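Local coordinates for protein glucokinase (Enterococcus faecalis, PDB 2QM1) that probably phosphorylates glucose at the expense of ATP, as a zinc-containing member of the ROK family of sugar kinases with the actin-like ATPase fold, at residues K128-N133 with L303-N308; L252-L257 with K285-F290; L257-N262 with F290-V295; D264-G269 with N297-K302. All coordinates share one frame; numbering follows the deposited sequence.

Contact 1 (K128-N133 with L303-N308)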
loop_
_atom_site.group_PDB
_atom_site.type_symbol
_atom_site.label_atom_id
_atom_site.label_comp_id
_atom_site.label_asym_id
_atom_site.label_seq_id
_atom_site.Cartn_x
_atom_site.Cartn_y
_atom_site.Cartn_z
ATOM N N LYS B 128 4.528 11.160 17.755
ATOM C CA LYS B 128 4.982 12.440 18.318
ATOM C C LYS B 128 5.288 13.495 17.270
ATOM O O LYS B 128 5.527 14.672 17.594
ATOM C CB LYS B 128 6.210 12.200 19.210
ATOM C CG LYS B 128 5.844 11.408 20.452
ATOM C CD LYS B 128 5.070 12.303 21.438
ATOM C CE LYS B 128 4.505 11.482 22.598
ATOM N NZ LYS B 128 3.663 12.353 23.479
ATOM N N GLY B 129 5.274 13.088 16.002
ATOM C CA GLY B 129 5.599 14.050 14.943
ATOM C C GLY B 129 4.453 14.375 14.006
ATOM O O GLY B 129 3.283 14.453 14.449
ATOM N N ALA B 130 4.817 14.566 12.722
ATOM C CA ALA B 130 3.923 15.029 11.646
ATOM C C ALA B 130 2.719 14.122 11.335
ATOM O O ALA B 130 1.718 14.590 10.790
ATOM C CB ALA B 130 4.764 15.299 10.298
ATOM N N GLY B 131 2.799 12.845 11.731
ATOM C CA GLY B 131 1.710 11.879 11.495
ATOM C C GLY B 131 0.420 12.093 12.300
ATOM O O GLY B 131 -0.649 11.645 11.883
ATOM N N GLU B 132 0.536 12.753 13.463
ATOM C CA GLU B 132 -0.601 13.214 14.300
ATOM C C GLU B 132 -1.516 12.104 14.802
ATOM O O GLU B 132 -2.745 12.272 14.985
ATOM C CB GLU B 132 -1.413 14.293 13.582
ATOM C CG GLU B 132 -0.627 15.577 13.433
ATOM C CD GLU B 132 -1.500 16.789 13.162
ATOM O OE1 GLU B 132 -1.082 17.889 13.584
ATOM O OE2 GLU B 132 -2.586 16.646 12.524
ATOM N N ASN B 133 -0.898 10.961 15.018
ATOM C CA ASN B 133 -1.596 9.739 15.420
ATOM C C ASN B 133 -2.709 9.275 14.485
ATOM O O ASN B 133 -3.571 8.570 14.894
ATOM C CB ASN B 133 -2.094 9.904 16.844
ATOM C CG ASN B 133 -0.942 9.796 17.849
ATOM O OD1 ASN B 133 -0.427 10.823 18.353
ATOM N ND2 ASN B 133 -0.471 8.569 18.068
ATOM N N LEU B 303 6.469 17.492 6.094
ATOM C CA LEU B 303 7.849 17.276 6.527
ATOM C C LEU B 303 7.895 16.582 7.893
ATOM O O LEU B 303 6.983 16.759 8.719
ATOM C CB LEU B 303 8.564 18.591 6.646
ATOM C CG LEU B 303 8.882 19.378 5.393
ATOM C CD1 LEU B 303 9.240 20.791 5.861
ATOM C CD2 LEU B 303 10.031 18.717 4.627
ATOM N N ALA B 304 8.924 15.771 8.136
ATOM C CA ALA B 304 9.056 15.096 9.452
ATOM C C ALA B 304 9.284 16.178 10.505
ATOM O O ALA B 304 9.962 17.174 10.209
ATOM C CB ALA B 304 10.243 14.183 9.444
ATOM N N GLU B 305 8.765 15.988 11.723
ATOM C CA GLU B 305 9.030 16.984 12.782
ATOM C C GLU B 305 10.117 16.597 13.807
ATOM O O GLU B 305 10.667 17.463 14.466
ATOM C CB GLU B 305 7.719 17.420 13.460
ATOM C CG GLU B 305 6.710 18.089 12.478
ATOM C CD GLU B 305 5.249 18.107 12.957
ATOM O OE1 GLU B 305 4.995 17.786 14.138
ATOM O OE2 GLU B 305 4.341 18.476 12.139
ATOM N N LEU B 306 10.477 15.320 13.878
ATOM C CA LEU B 306 11.337 14.819 14.956
ATOM C C LEU B 306 12.794 14.680 14.656
ATOM O O LEU B 306 13.560 14.352 15.570
ATOM C CB LEU B 306 10.849 13.481 15.497
ATOM C CG LEU B 306 9.393 13.392 15.904
ATOM C CD1 LEU B 306 9.012 11.975 16.246
ATOM C CD2 LEU B 306 9.113 14.343 17.051
ATOM N N GLY B 307 13.185 14.902 13.401
ATOM C CA GLY B 307 14.579 14.723 12.987
ATOM C C GLY B 307 15.018 13.315 13.311
ATOM O O GLY B 307 14.210 12.354 13.202
ATOM N N ASN B 308 16.263 13.170 13.763
ATOM C CA ASN B 308 16.806 11.838 13.912
ATOM C C ASN B 308 16.369 11.131 15.195
ATOM O O ASN B 308 16.761 9.967 15.405
ATOM C CB ASN B 308 18.320 11.795 13.707
ATOM C CG ASN B 308 19.109 12.554 14.789
ATOM O OD1 ASN B 308 20.330 12.583 14.758
ATOM N ND2 ASN B 308 18.425 13.185 15.701
#

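Contact 2 (L252-L257 with K285-F290)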
loop_
_atom_site.group_PDB
_atom_site.type_symbol
_atom_site.label_atom_id
_atom_site.label_comp_id
_atom_site.label_asym_id
_atom_site.label_seq_id
_atom_site.Cartn_x
_atom_site.Cartn_y
_atom_site.Cartn_z
ATOM N N LEU B 252 5.777 11.207 -8.306
ATOM C CA LEU B 252 5.183 10.035 -8.924
ATOM C C LEU B 252 5.041 8.916 -7.916
ATOM O O LEU B 252 4.012 8.278 -7.843
ATOM C CB LEU B 252 6.031 9.538 -10.089
ATOM C CG LEU B 252 5.613 8.307 -10.897
ATOM C CD1 LEU B 252 4.259 8.431 -11.552
ATOM C CD2 LEU B 252 6.727 8.156 -11.969
ATOM N N ALA B 253 6.099 8.682 -7.160
ATOM C CA ALA B 253 6.133 7.551 -6.264
ATOM C C ALA B 253 5.199 7.830 -5.105
ATOM O O ALA B 253 4.423 6.986 -4.787
ATOM C CB ALA B 253 7.572 7.289 -5.796
ATOM N N THR B 254 5.234 9.031 -4.514
ATOM C CA THR B 254 4.348 9.338 -3.382
ATOM C C THR B 254 2.916 9.441 -3.892
ATOM O O THR B 254 1.999 9.099 -3.209
ATOM C CB THR B 254 4.720 10.617 -2.623
ATOM O OG1 THR B 254 4.824 11.708 -3.547
ATOM C CG2 THR B 254 6.073 10.432 -1.916
ATOM N N GLY B 255 2.755 9.907 -5.108
ATOM C CA GLY B 255 1.426 10.023 -5.690
ATOM C C GLY B 255 0.755 8.657 -5.803
ATOM O O GLY B 255 -0.445 8.511 -5.501
ATOM N N ASN B 256 1.517 7.672 -6.270
ATOM C CA ASN B 256 0.934 6.372 -6.530
ATOM C C ASN B 256 0.675 5.683 -5.217
ATOM O O ASN B 256 -0.243 4.861 -5.121
ATOM C CB ASN B 256 1.827 5.532 -7.479
ATOM C CG ASN B 256 1.527 5.793 -8.965
ATOM O OD1 ASN B 256 2.356 5.519 -9.846
ATOM N ND2 ASN B 256 0.362 6.330 -9.240
ATOM N N LEU B 257 1.494 5.996 -4.198
ATOM C CA LEU B 257 1.152 5.622 -2.824
ATOM C C LEU B 257 -0.154 6.286 -2.350
ATOM O O LEU B 257 -0.983 5.662 -1.656
ATOM C CB LEU B 257 2.296 6.001 -1.879
ATOM C CG LEU B 257 3.587 5.162 -1.983
ATOM C CD1 LEU B 257 4.654 5.815 -1.128
ATOM C CD2 LEU B 257 3.354 3.819 -1.458
ATOM N N LYS B 285 3.712 19.523 -5.314
ATOM C CA LYS B 285 3.320 19.944 -6.663
ATOM C C LYS B 285 3.188 18.776 -7.691
ATOM O O LYS B 285 2.230 18.703 -8.454
ATOM C CB LYS B 285 4.281 20.998 -7.178
ATOM C CG LYS B 285 4.047 21.259 -8.670
ATOM C CD LYS B 285 5.151 21.983 -9.429
ATOM C CE LYS B 285 4.575 22.275 -10.815
ATOM N NZ LYS B 285 5.355 23.187 -11.712
ATOM N N TYR B 286 4.152 17.869 -7.702
ATOM C CA TYR B 286 4.063 16.707 -8.561
ATOM C C TYR B 286 3.119 15.613 -8.041
ATOM O O TYR B 286 2.456 14.963 -8.817
ATOM C CB TYR B 286 5.463 16.162 -8.878
ATOM C CG TYR B 286 6.256 17.058 -9.829
ATOM C CD1 TYR B 286 5.914 17.122 -11.163
ATOM C CD2 TYR B 286 7.338 17.820 -9.386
ATOM C CE1 TYR B 286 6.612 17.916 -12.064
ATOM C CE2 TYR B 286 8.062 18.636 -10.284
ATOM C CZ TYR B 286 7.679 18.660 -11.629
ATOM O OH TYR B 286 8.322 19.444 -12.576
ATOM N N PHE B 287 3.113 15.386 -6.734
ATOM C CA PHE B 287 2.074 14.576 -6.090
ATOM C C PHE B 287 0.659 14.968 -6.585
ATOM O O PHE B 287 -0.144 14.118 -6.877
ATOM C CB PHE B 287 2.117 14.777 -4.572
ATOM C CG PHE B 287 1.059 14.001 -3.842
ATOM C CD1 PHE B 287 1.269 12.649 -3.517
ATOM C CD2 PHE B 287 -0.127 14.612 -3.458
ATOM C CE1 PHE B 287 0.303 11.909 -2.809
ATOM C CE2 PHE B 287 -1.125 13.863 -2.761
ATOM C CZ PHE B 287 -0.901 12.522 -2.455
ATOM N N GLN B 288 0.369 16.271 -6.590
ATOM C CA GLN B 288 -0.884 16.806 -7.104
ATOM C C GLN B 288 -1.144 16.412 -8.588
ATOM O O GLN B 288 -2.295 16.042 -8.929
ATOM C CB GLN B 288 -0.947 18.326 -6.896
ATOM C CG GLN B 288 -1.111 18.800 -5.431
ATOM C CD GLN B 288 -2.467 18.392 -4.817
ATOM O OE1 GLN B 288 -2.530 17.844 -3.716
ATOM N NE2 GLN B 288 -3.532 18.587 -5.569
ATOM N N GLU B 289 -0.125 16.509 -9.466
ATOM C CA GLU B 289 -0.275 16.069 -10.884
ATOM C C GLU B 289 -0.700 14.605 -10.938
ATOM O O GLU B 289 -1.580 14.221 -11.702
ATOM C CB GLU B 289 1.012 16.230 -11.746
ATOM C CG GLU B 289 0.768 15.906 -13.252
ATOM C CD GLU B 289 2.002 15.479 -14.076
ATOM O OE1 GLU B 289 2.330 16.110 -15.087
ATOM O OE2 GLU B 289 2.636 14.487 -13.771
ATOM N N PHE B 290 -0.055 13.788 -10.129
ATOM C CA PHE B 290 -0.155 12.348 -10.301
ATOM C C PHE B 290 -1.286 11.655 -9.514
ATOM O O PHE B 290 -1.401 10.432 -9.525
ATOM C CB PHE B 290 1.224 11.708 -10.035
ATOM C CG PHE B 290 2.253 12.055 -11.065
ATOM C CD1 PHE B 290 1.976 11.923 -12.424
ATOM C CD2 PHE B 290 3.490 12.514 -10.690
ATOM C CE1 PHE B 290 2.929 12.278 -13.388
ATOM C CE2 PHE B 290 4.466 12.868 -11.663
ATOM C CZ PHE B 290 4.182 12.742 -12.993
#

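Contact 3 (L257-N262 with F290-V295)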
loop_
_atom_site.group_PDB
_atom_site.type_symbol
_atom_site.label_atom_id
_atom_site.label_comp_id
_atom_site.label_asym_id
_atom_site.label_seq_id
_atom_site.Cartn_x
_atom_site.Cartn_y
_atom_site.Cartn_z
ATOM N N LEU B 257 1.494 5.996 -4.198
ATOM C CA LEU B 257 1.152 5.622 -2.824
ATOM C C LEU B 257 -0.154 6.286 -2.350
ATOM O O LEU B 257 -0.983 5.662 -1.656
ATOM C CB LEU B 257 2.296 6.001 -1.879
ATOM C CG LEU B 257 3.587 5.162 -1.983
ATOM C CD1 LEU B 257 4.654 5.815 -1.128
ATOM C CD2 LEU B 257 3.354 3.819 -1.458
ATOM N N GLY B 258 -0.354 7.558 -2.694
ATOM C CA GLY B 258 -1.608 8.170 -2.353
ATOM C C GLY B 258 -2.790 7.530 -3.072
ATOM O O GLY B 258 -3.849 7.238 -2.446
ATOM N N ASN B 259 -2.629 7.298 -4.376
ATOM C CA ASN B 259 -3.663 6.648 -5.181
ATOM C C ASN B 259 -4.065 5.252 -4.680
ATOM O O ASN B 259 -5.194 4.837 -4.828
ATOM C CB ASN B 259 -3.209 6.528 -6.619
ATOM C CG ASN B 259 -3.091 7.886 -7.332
ATOM O OD1 ASN B 259 -3.861 8.823 -7.071
ATOM N ND2 ASN B 259 -2.092 8.004 -8.205
ATOM N N THR B 260 -3.132 4.522 -4.118
ATOM C CA THR B 260 -3.364 3.130 -3.683
ATOM C C THR B 260 -3.806 3.063 -2.217
ATOM O O THR B 260 -4.585 2.173 -1.858
ATOM C CB THR B 260 -2.045 2.361 -3.730
ATOM O OG1 THR B 260 -1.606 2.308 -5.077
ATOM C CG2 THR B 260 -2.199 0.916 -3.172
ATOM N N LEU B 261 -3.248 3.944 -1.383
ATOM C CA LEU B 261 -3.384 3.851 0.085
ATOM C C LEU B 261 -4.161 5.021 0.721
ATOM O O LEU B 261 -4.676 4.898 1.829
ATOM C CB LEU B 261 -2.006 3.760 0.731
ATOM C CG LEU B 261 -1.263 2.427 0.498
ATOM C CD1 LEU B 261 0.249 2.458 0.794
ATOM C CD2 LEU B 261 -1.972 1.360 1.299
ATOM N N ASN B 262 -4.203 6.158 0.026
ATOM C CA ASN B 262 -4.934 7.318 0.508
ATOM C C ASN B 262 -4.643 7.691 1.979
ATOM O O ASN B 262 -5.562 7.894 2.743
ATOM C CB ASN B 262 -6.451 7.101 0.360
ATOM C CG ASN B 262 -7.241 8.396 0.596
ATOM O OD1 ASN B 262 -6.715 9.526 0.424
ATOM N ND2 ASN B 262 -8.472 8.252 0.977
ATOM N N PHE B 290 -0.055 13.788 -10.129
ATOM C CA PHE B 290 -0.155 12.348 -10.301
ATOM C C PHE B 290 -1.286 11.655 -9.514
ATOM O O PHE B 290 -1.401 10.432 -9.525
ATOM C CB PHE B 290 1.224 11.708 -10.035
ATOM C CG PHE B 290 2.253 12.055 -11.065
ATOM C CD1 PHE B 290 1.976 11.923 -12.424
ATOM C CD2 PHE B 290 3.490 12.514 -10.690
ATOM C CE1 PHE B 290 2.929 12.278 -13.388
ATOM C CE2 PHE B 290 4.466 12.868 -11.663
ATOM C CZ PHE B 290 4.182 12.742 -12.993
ATOM N N THR B 291 -2.142 12.419 -8.858
ATOM C CA THR B 291 -3.174 11.807 -7.988
ATOM C C THR B 291 -4.591 12.107 -8.490
ATOM O O THR B 291 -4.838 13.153 -9.099
ATOM C CB THR B 291 -2.996 12.193 -6.463
ATOM O OG1 THR B 291 -2.819 13.627 -6.307
ATOM C CG2 THR B 291 -1.772 11.451 -5.853
ATOM N N PHE B 292 -5.506 11.161 -8.267
ATOM C CA PHE B 292 -6.889 11.401 -8.646
ATOM C C PHE B 292 -7.582 12.362 -7.664
ATOM O O PHE B 292 -7.109 12.551 -6.566
ATOM C CB PHE B 292 -7.664 10.100 -9.011
ATOM C CG PHE B 292 -7.890 9.153 -7.879
ATOM C CD1 PHE B 292 -7.032 8.078 -7.674
ATOM C CD2 PHE B 292 -8.998 9.272 -7.078
ATOM C CE1 PHE B 292 -7.260 7.170 -6.631
ATOM C CE2 PHE B 292 -9.234 8.383 -6.036
ATOM C CZ PHE B 292 -8.368 7.341 -5.809
ATOM N N PRO B 293 -8.617 13.079 -8.116
ATOM C CA PRO B 293 -9.195 14.137 -7.266
ATOM C C PRO B 293 -9.479 13.822 -5.779
ATOM O O PRO B 293 -9.146 14.613 -4.917
ATOM C CB PRO B 293 -10.493 14.453 -7.977
ATOM C CG PRO B 293 -10.120 14.274 -9.465
ATOM C CD PRO B 293 -9.335 12.975 -9.405
ATOM N N GLN B 294 -10.099 12.688 -5.498
ATOM C CA GLN B 294 -10.433 12.369 -4.132
ATOM C C GLN B 294 -9.150 12.253 -3.258
ATOM O O GLN B 294 -9.158 12.569 -2.064
ATOM C CB GLN B 294 -11.328 11.125 -4.111
ATOM C CG GLN B 294 -12.713 11.323 -4.789
ATOM C CD GLN B 294 -12.802 10.938 -6.296
ATOM O OE1 GLN B 294 -11.854 11.096 -7.083
ATOM N NE2 GLN B 294 -13.987 10.454 -6.692
ATOM N N VAL B 295 -8.036 11.832 -3.866
ATOM C CA VAL B 295 -6.774 11.722 -3.150
ATOM C C VAL B 295 -6.085 13.086 -3.038
ATOM O O VAL B 295 -5.517 13.426 -2.006
ATOM C CB VAL B 295 -5.834 10.641 -3.776
ATOM C CG1 VAL B 295 -4.397 10.749 -3.174
ATOM C CG2 VAL B 295 -6.472 9.205 -3.618
#

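Contact 4 (D264-G269 with N297-K302)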
loop_
_atom_site.group_PDB
_atom_site.type_symbol
_atom_site.label_atom_id
_atom_site.label_comp_id
_atom_site.label_asym_id
_atom_site.label_seq_id
_atom_site.Cartn_x
_atom_site.Cartn_y
_atom_site.Cartn_z
ATOM N N ASP B 264 -3.610 9.722 5.504
ATOM C CA ASP B 264 -3.940 11.112 5.883
ATOM C C ASP B 264 -2.761 12.000 5.468
ATOM O O ASP B 264 -2.924 13.131 4.985
ATOM C CB ASP B 264 -4.224 11.238 7.362
ATOM C CG ASP B 264 -4.408 12.691 7.797
ATOM O OD1 ASP B 264 -3.652 13.133 8.691
ATOM O OD2 ASP B 264 -5.286 13.385 7.237
ATOM N N SER B 265 -1.565 11.446 5.620
ATOM C CA SER B 265 -0.369 12.139 5.167
ATOM C C SER B 265 0.769 11.191 4.726
ATOM O O SER B 265 0.846 10.041 5.162
ATOM C CB SER B 265 0.134 13.091 6.270
ATOM O OG SER B 265 0.694 12.383 7.357
ATOM N N VAL B 266 1.583 11.713 3.823
ATOM C CA VAL B 266 2.939 11.213 3.504
ATOM C C VAL B 266 3.940 12.158 4.174
ATOM O O VAL B 266 3.974 13.360 3.886
ATOM C CB VAL B 266 3.125 11.146 1.969
ATOM C CG1 VAL B 266 4.575 10.751 1.530
ATOM C CG2 VAL B 266 2.058 10.169 1.369
ATOM N N VAL B 267 4.711 11.620 5.110
ATOM C CA VAL B 267 5.714 12.413 5.851
ATOM C C VAL B 267 7.112 12.170 5.273
ATOM O O VAL B 267 7.556 11.029 5.212
ATOM C CB VAL B 267 5.687 12.069 7.367
ATOM C CG1 VAL B 267 6.721 12.911 8.152
ATOM C CG2 VAL B 267 4.259 12.259 7.920
ATOM N N ILE B 268 7.785 13.240 4.838
ATOM C CA ILE B 268 9.148 13.142 4.330
ATOM C C ILE B 268 10.211 13.471 5.398
ATOM O O ILE B 268 10.244 14.562 5.955
ATOM C CB ILE B 268 9.377 14.047 3.098
ATOM C CG1 ILE B 268 8.322 13.832 1.989
ATOM C CG2 ILE B 268 10.796 13.844 2.529
ATOM C CD1 ILE B 268 8.058 15.148 1.207
ATOM N N GLY B 269 11.110 12.524 5.664
ATOM C CA GLY B 269 12.106 12.712 6.718
ATOM C C GLY B 269 13.490 12.381 6.175
ATOM O O GLY B 269 13.635 12.126 4.991
ATOM N N ASN B 297 -7.404 15.934 -2.742
ATOM C CA ASN B 297 -8.113 16.847 -1.872
ATOM C C ASN B 297 -8.110 16.300 -0.474
ATOM O O ASN B 297 -8.789 16.845 0.410
ATOM C CB ASN B 297 -9.538 17.012 -2.359
ATOM C CG ASN B 297 -9.623 17.675 -3.759
ATOM O OD1 ASN B 297 -10.455 17.325 -4.581
ATOM N ND2 ASN B 297 -8.759 18.603 -4.005
ATOM N N SER B 298 -7.383 15.207 -0.253
ATOM C CA SER B 298 -7.364 14.638 1.099
ATOM C C SER B 298 -5.952 14.323 1.671
ATOM O O SER B 298 -5.623 14.795 2.752
ATOM C CB SER B 298 -8.314 13.436 1.194
ATOM O OG SER B 298 -7.996 12.419 0.246
ATOM N N THR B 299 -5.120 13.584 0.924
ATOM C CA THR B 299 -3.775 13.209 1.385
ATOM C C THR B 299 -2.815 14.406 1.375
ATOM O O THR B 299 -2.740 15.150 0.389
ATOM C CB THR B 299 -3.195 12.004 0.616
ATOM O OG1 THR B 299 -4.040 10.821 0.808
ATOM C CG2 THR B 299 -1.747 11.699 1.123
ATOM N N LYS B 300 -2.153 14.638 2.522
ATOM C CA LYS B 300 -1.289 15.827 2.648
ATOM C C LYS B 300 0.185 15.473 2.596
ATOM O O LYS B 300 0.587 14.434 3.143
ATOM C CB LYS B 300 -1.599 16.581 3.940
ATOM C CG LYS B 300 -3.066 17.090 3.972
ATOM C CD LYS B 300 -3.423 17.724 5.311
ATOM C CE LYS B 300 -3.903 16.668 6.313
ATOM N NZ LYS B 300 -5.060 17.271 7.048
ATOM N N ILE B 301 0.975 16.319 1.937
ATOM C CA ILE B 301 2.447 16.127 1.890
ATOM C C ILE B 301 3.112 16.955 3.028
ATOM O O ILE B 301 3.049 18.181 3.039
ATOM C CB ILE B 301 3.059 16.461 0.504
ATOM C CG1 ILE B 301 2.448 15.594 -0.631
ATOM C CG2 ILE B 301 4.588 16.287 0.515
ATOM C CD1 ILE B 301 2.315 13.997 -0.280
ATOM N N LYS B 302 3.731 16.252 3.973
ATOM C CA LYS B 302 4.279 16.859 5.190
ATOM C C LYS B 302 5.794 16.629 5.310
ATOM O O LYS B 302 6.339 15.712 4.670
ATOM C CB LYS B 302 3.547 16.297 6.427
ATOM C CG LYS B 302 2.025 16.488 6.408
ATOM C CD LYS B 302 1.499 16.296 7.831
ATOM C CE LYS B 302 -0.014 16.569 7.899
ATOM N NZ LYS B 302 -0.597 16.120 9.231
HETATM O O HOH W 1 -3.074 15.835 9.370
#

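Contact 1 (K128-N133 with L303-N308)
The carboxylate of Glu305 lies flat over the peptide that joins Gly129 to Ala130, its plane roughly parallel to that of the peptide. CD of Glu305 sits 3.6 Å from Ala130 N, while the two oxygens straddle the link: Glu305 OE1 is 3.5 Å from Gly129 C and Glu305 OE2 is 3.5 Å from Ala130 CA. CG of Glu305 is turned beside its own backbone N, and the chain beyond it is extended (chi2 160°), which carries the acid group across the loop. Neither oxygen makes a hydrogen bond to residues 128-133, and the contact is one of overlap and van der Waals touch. Ala130 directs its CB at the 303-308 backbone, where it lies between the Glu305 carboxylate and Leu303 O, the latter at a tight 3.1 Å. The two loops run nearly antiparallel where they touch. One leaves helix 117-128, and the other takes the chain from the edge strand 300-303 to helix 310-318, in a region between the two lobes of the actin-like ATPase fold. Glu125 of helix 117-128 ties them together, its OE1 accepting from Ala130 N and Glu305 N and its OE2 from Leu306 N. Further along, Leu306 fits against the helix end: its CG is 4.0 Å from Gly129 CA, a close approach to a residue that has no side chain. One methyl, Leu306 CD2, rests 3.6 Å from Lys128 O; the other, Leu306 CD1, reaches Lys128 CB at 4.1 Å. Both Leu306 and Lys128 also touch Ile313 of helix 310-318.

Contact 2 (L252-L257 with K285-F290)
Two phenylalanines of helix 277-289 and its end, Phe287 and Phe290, meet helix 237-261 in quite different attitudes, one presenting an edge and the other a face. Helix 277-289 is the main helix of the crossover connection between the parallel strands 265-269 and 300-303, a beta-alpha-beta arrangement, and helix 237-261 packs beside it in the second lobe of the actin-like fold. The helices come very close where Gly255 faces Phe287, their CA atoms 4.6 Å apart. Phe287 has CG anti to its N (chi1 179°), which swings the ring across to the neighbouring helix. Its rim then meets the backbone there: CE1 of Phe287 is 3.3 Å from Thr254 O, which lies at the ring edge near its plane, and CD1 of Phe287 is 3.4 Å from Gly255 CA, approached obliquely. Phe290 instead offers a face. Leu252 CD1 stands over the centre of the Phe290 ring, 4.1 Å from the centroid and 8° off the normal, a CH-pi contact. The rim of the same ring also leans on the leucine backbone, with Phe290 CD2 3.5 Å from Leu252 CA. Outside the pair, Phe248 meets Phe290 edge-to-face, and Thr171 of the second subunit packs on both Leu252 and Phe290, so this end of the contact belongs to the dimer interface. Thr254 crosses Phe287 at about a right angle; its OG1, hydrogen-bonded to Leu250 O one turn earlier, sits 3.7 Å from Phe287 CD1.

Contact 3 (L257-N262 with F290-V295)
The amide of Asn259 and the ring of Phe292 are nearly parallel: the two side chains run past one another head to tail, their planes only 16° apart. Asn259 OD1 approaches Phe292 CD1 obliquely to 3.3 Å, while Val295 CG2 covers one face of the ring, offset toward its rim. The amide itself is gripped at both ends. ND2 of Asn259 donates to Phe290 O at 2.8 Å in an almost straight bond (172° at the hydrogen), with the acceptor close to the amide plane; OD1 of Asn259 accepts from Phe292 N at 3.1 Å. This pair of bonds fixes the rotation of the amide and satisfies buried backbone groups in the turn between helices 277-289 and 293-296, where Phe292 is the N-cap residue of the second. Helix 237-261 thus holds the bend through one polar side chain. Thr291, the residue between the two bonded groups, has its CA 3.2 Å from Asn259 OD1, close to the amide plane. Nearer the end of the long helix, Val295 straddles the glycine carbonyl: CG2 of Val295 is 3.5 Å from Gly258 O and CG1 of Val295 is 3.6 Å from Gly258 C. Across the dimer, Asn259 packs on His169 of the second subunit, a zinc ligand there, and Phe292 on Glu166 of that subunit.

Contact 4 (D264-G269 with N297-K302)
Lys302 N donates to Val266 O at 2.9 Å in a nearly straight bond, and the side chain of the same lysine carries a second donor, NZ, to Ala130 O. To bring NZ to Ala130 O, the extended Lys302 chain (chi2 -163°) runs across Ser265, and its CD lies 3.8 Å from Ser265 CB. A water donates to Asp264 OD1 at 2.8 Å; it also lies against Lys302 NZ, at a distance short enough to be doubtful. The other carboxylate oxygen faces a second lysine, Asp264 OD2 and Lys300 NZ forming a long salt bridge of 3.9 Å. Two lysine amines thus lie near the carboxylate, neither in close contact, which would probably favour its ionised form. Beneath these side chains the backbones pair as parallel strands, 17° apart, at the edge of the mixed five-stranded sheet of the second lobe, whose 3-2-1-4-5 strand order is that of the actin-like ATPase fold. Three further bonds join them. Lys300 N donates to Asp264 O at 3.0 Å, arriving 33° out of the carbonyl plane, Val266 N donates to Lys300 O at 3.0 Å, and Ile268 N to Lys302 O at 2.9 Å. On the face opposite Ser265 and Lys302 the chemistry is apolar: Val266 and Ile301 run alongside each other from neighbouring strands, with Val266 CB 3.7 Å from Ile301 CD1. Ile268 CD1 meets the other branch of Ile301 at CG2, and helix 277-289 covers this face through Val283 and Phe287.

How the contacts relate
Contacts 2, 3 and 4 are buried and lie together in the second lobe; contact 1 is only partly buried, and its segment 303-308 begins with the last residue of the edge strand of contact 4. Contacts 2 and 3 share helix 237-261, and their centres are about 8 Å apart: the first packs it apolarly on a crossover helix, the second binds the following turn through an amide. Phe287 also reaches the sheet of contact 4, touching Ile301. Contact 4 relies on backbone bonds, with charges on its outer face and apolar residues toward the helices. Contacts 2, 3 and 4 all touch the second subunit, which contact 1 does not.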